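Local coordinates for hemin ABC transporter, periplasmic hemin-binding protein HutB (Vibrio cholerae, PDB 5KHL) that probably binds hemin in the periplasm and delivers it to an inner-membrane ABC transporter for uptake into the cell, at residues Thr170-Leu178 with Ala249-Leu259. Numbering follows the deposited sequence.
Sequences TVPDTIIGL and ALVGGLGLKSL
Val171 pushes both methyls into the loop 249-255: CG2 lies over the backbone of Gly253, 3.5 Å from its CA, while CG1 reaches the carbonyl of Ala249, 3.3 Å from O. This follows from chi1 at -175°, which sets CG1 anti to the backbone N and CG2 beside it. No hydrogen bond joins the segments; the 405 Å² buried between them rests on van der Waals contact, partly methyl against methyl and partly Val171 on loop backbone. One helical turn on, Ile175 extends CD1 to Ser258 CB (3.8 Å) and to Leu250 CD2, and its CG1 meets Leu254 CD1 at 3.9 Å. That leucine methyl also touches CG2 of Thr174, whose hydroxyl is bonded instead to the carbonyl of Ser105. Leu178 CD1 finishes the row against Leu259 CD2. Ser258 OG pins the loop opposite, donating to Ala249 O (2.8 Å), 28° from the carbonyl plane, and accepting from Gly255 N along a nearly straight line (168°), the N3-to-N-cap half of a capping box. The contact seats the start of C-terminal helix 256-269 beside helix 171-178; Leu178 also touches Ile138 of helix 125-143, probably the long helix joining the two lobes, as in the Peripla_BP_2 family.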
loop_
_atom_site.group_PDB
_atom_site.type_symbol
_atom_site.label_atom_id
_atom_site.label_comp_id
_atom_site.label_asym_id
_atom_site.label_seq_id
_atom_site.Cartn_x
_atom_site.Cartn_y
_atom_site.Cartn_z
ATOM N N THR A 170 4.017 9.476 -2.070
ATOM C CA THR A 170 3.354 8.501 -1.212
ATOM C C THR A 170 2.330 7.691 -2.007
ATOM O O THR A 170 1.740 8.186 -2.970
ATOM C CB THR A 170 2.658 9.187 -0.017
ATOM O OG1 THR A 170 1.588 10.022 -0.492
ATOM C CG2 THR A 170 3.661 10.027 0.797
ATOM N N VAL A 171 2.128 6.440 -1.619
ATOM C CA VAL A 171 1.078 5.644 -2.242
ATOM C C VAL A 171 -0.293 6.356 -2.160
ATOM O O VAL A 171 -1.039 6.340 -3.130
ATOM C CB VAL A 171 0.998 4.214 -1.622
ATOM C CG1 VAL A 171 -0.022 3.348 -2.345
ATOM C CG2 VAL A 171 2.354 3.558 -1.663
ATOM N N PRO A 172 -0.630 6.993 -1.016
ATOM C CA PRO A 172 -1.884 7.749 -1.038
ATOM C C PRO A 172 -1.884 8.910 -2.037
ATOM O O PRO A 172 -2.925 9.196 -2.603
ATOM C CB PRO A 172 -2.003 8.258 0.399
ATOM C CG PRO A 172 -1.294 7.268 1.178
ATOM C CD PRO A 172 -0.110 6.894 0.355
ATOM N N ASP A 173 -0.745 9.545 -2.279
ATOM C CA ASP A 173 -0.697 10.558 -3.330
ATOM C C ASP A 173 -0.960 9.994 -4.723
ATOM O O ASP A 173 -1.698 10.591 -5.505
ATOM C CB ASP A 173 0.644 11.279 -3.348
ATOM C CG ASP A 173 0.735 12.265 -4.489
ATOM O OD1 ASP A 173 1.540 12.050 -5.415
ATOM O OD2 ASP A 173 -0.049 13.229 -4.469
ATOM N N THR A 174 -0.347 8.858 -5.040
ATOM C CA THR A 174 -0.510 8.253 -6.356
ATOM C C THR A 174 -1.976 7.853 -6.587
ATOM O O THR A 174 -2.538 8.054 -7.681
ATOM C CB THR A 174 0.402 7.025 -6.501
ATOM O OG1 THR A 174 1.764 7.420 -6.353
ATOM C CG2 THR A 174 0.226 6.335 -7.833
ATOM N N ILE A 175 -2.602 7.325 -5.537
ATOM C CA ILE A 175 -3.978 6.851 -5.618
ATOM C C ILE A 175 -4.947 8.005 -5.887
ATOM O O ILE A 175 -5.873 7.864 -6.682
ATOM C CB ILE A 175 -4.370 6.080 -4.330
ATOM C CG1 ILE A 175 -3.698 4.703 -4.355
ATOM C CG2 ILE A 175 -5.905 5.961 -4.156
ATOM C CD1 ILE A 175 -3.764 3.971 -3.010
ATOM N N ILE A 176 -4.721 9.137 -5.229
ATOM C CA ILE A 176 -5.495 10.350 -5.457
ATOM C C ILE A 176 -5.380 10.847 -6.925
ATOM O O ILE A 176 -6.380 11.235 -7.540
ATOM C CB ILE A 176 -5.052 11.463 -4.479
ATOM C CG1 ILE A 176 -5.503 11.126 -3.067
ATOM C CG2 ILE A 176 -5.640 12.811 -4.858
ATOM C CD1 ILE A 176 -4.812 11.971 -2.001
ATOM N N GLY A 177 -4.171 10.826 -7.480
ATOM C CA GLY A 177 -3.984 11.174 -8.881
ATOM C C GLY A 177 -4.738 10.211 -9.784
ATOM O O GLY A 177 -5.421 10.633 -10.708
ATOM N N LEU A 178 -4.630 8.914 -9.496
ATOM C CA LEU A 178 -5.272 7.886 -10.308
ATOM C C LEU A 178 -6.795 7.941 -10.280
ATOM O O LEU A 178 -7.437 7.618 -11.285
ATOM C CB LEU A 178 -4.794 6.496 -9.886
ATOM C CG LEU A 178 -3.383 6.145 -10.370
ATOM C CD1 LEU A 178 -2.877 4.865 -9.743
ATOM C CD2 LEU A 178 -3.374 6.016 -11.877
ATOM N N ALA A 249 -3.524 -1.354 1.012
ATOM C CA ALA A 249 -3.347 -0.784 -0.324
ATOM C C ALA A 249 -2.332 0.338 -0.289
ATOM O O ALA A 249 -2.051 0.962 -1.309
ATOM C CB ALA A 249 -4.677 -0.272 -0.872
ATOM N N LEU A 250 -1.787 0.595 0.894
ATOM C CA LEU A 250 -0.867 1.706 1.083
ATOM C C LEU A 250 0.539 1.206 1.395
ATOM O O LEU A 250 1.498 1.984 1.435
ATOM C CB LEU A 250 -1.353 2.614 2.213
ATOM C CG LEU A 250 -2.806 3.093 2.217
ATOM C CD1 LEU A 250 -2.991 4.170 3.281
ATOM C CD2 LEU A 250 -3.254 3.583 0.848
ATOM N N VAL A 251 0.652 -0.098 1.611
ATOM C CA VAL A 251 1.898 -0.701 2.070
ATOM C C VAL A 251 2.621 -1.458 0.953
ATOM O O VAL A 251 2.026 -2.282 0.261
ATOM C CB VAL A 251 1.622 -1.642 3.292
ATOM C CG1 VAL A 251 2.468 -2.911 3.251
ATOM C CG2 VAL A 251 1.837 -0.881 4.599
ATOM N N GLY A 252 3.896 -1.141 0.751
ATOM C CA GLY A 252 4.710 -1.938 -0.140
ATOM C C GLY A 252 5.273 -1.534 -1.510
ATOM O O GLY A 252 6.203 -2.218 -1.936
ATOM N N GLY A 253 4.777 -0.529 -2.244
ATOM C CA GLY A 253 3.639 0.323 -1.963
ATOM C C GLY A 253 2.450 0.280 -2.931
ATOM O O GLY A 253 1.391 -0.199 -2.525
ATOM N N LEU A 254 2.563 0.784 -4.168
ATOM C CA LEU A 254 1.370 0.783 -5.059
ATOM C C LEU A 254 1.130 -0.585 -5.670
ATOM O O LEU A 254 1.956 -1.104 -6.406
ATOM C CB LEU A 254 1.458 1.817 -6.184
ATOM C CG LEU A 254 0.152 1.978 -7.013
ATOM C CD1 LEU A 254 -0.865 2.927 -6.366
ATOM C CD2 LEU A 254 0.409 2.394 -8.473
ATOM N N GLY A 255 -0.019 -1.169 -5.370
ATOM C CA GLY A 255 -0.276 -2.540 -5.765
ATOM C C GLY A 255 -1.665 -2.785 -6.320
ATOM O O GLY A 255 -2.364 -1.845 -6.704
ATOM N N LEU A 256 -2.057 -4.059 -6.359
ATOM C CA LEU A 256 -3.326 -4.459 -6.950
ATOM C C LEU A 256 -4.499 -3.983 -6.104
ATOM O O LEU A 256 -5.512 -3.497 -6.634
ATOM C CB LEU A 256 -3.377 -5.970 -7.122
ATOM C CG LEU A 256 -2.192 -6.570 -7.887
ATOM C CD1 LEU A 256 -2.421 -8.053 -8.122
ATOM C CD2 LEU A 256 -1.951 -5.844 -9.218
ATOM N N LYS A 257 -4.349 -4.119 -4.788
ATOM C CA LYS A 257 -5.309 -3.577 -3.825
ATOM C C LYS A 257 -5.441 -2.049 -3.942
ATOM O O LYS A 257 -6.539 -1.512 -3.840
ATOM C CB LYS A 257 -4.898 -3.961 -2.399
ATOM C CG LYS A 257 -5.980 -3.757 -1.348
ATOM C CD LYS A 257 -7.173 -4.686 -1.578
ATOM C CE LYS A 257 -8.493 -4.027 -1.152
ATOM N NZ LYS A 257 -8.525 -3.684 0.290
ATOM N N SER A 258 -4.317 -1.365 -4.156
ATOM C CA SER A 258 -4.315 0.080 -4.359
ATOM C C SER A 258 -5.231 0.459 -5.505
ATOM O O SER A 258 -6.091 1.325 -5.368
ATOM C CB SER A 258 -2.911 0.597 -4.644
ATOM O OG SER A 258 -1.938 -0.121 -3.919
ATOM N N LEU A 259 -5.043 -0.208 -6.636
ATOM C CA LEU A 259 -5.866 0.011 -7.815
ATOM C C LEU A 259 -7.362 -0.272 -7.574
ATOM O O LEU A 259 -8.223 0.473 -8.051
ATOM C CB LEU A 259 -5.345 -0.857 -8.966
ATOM C CG LEU A 259 -3.903 -0.625 -9.435
ATOM C CD1 LEU A 259 -3.727 -1.146 -10.839
ATOM C CD2 LEU A 259 -3.530 0.853 -9.371
#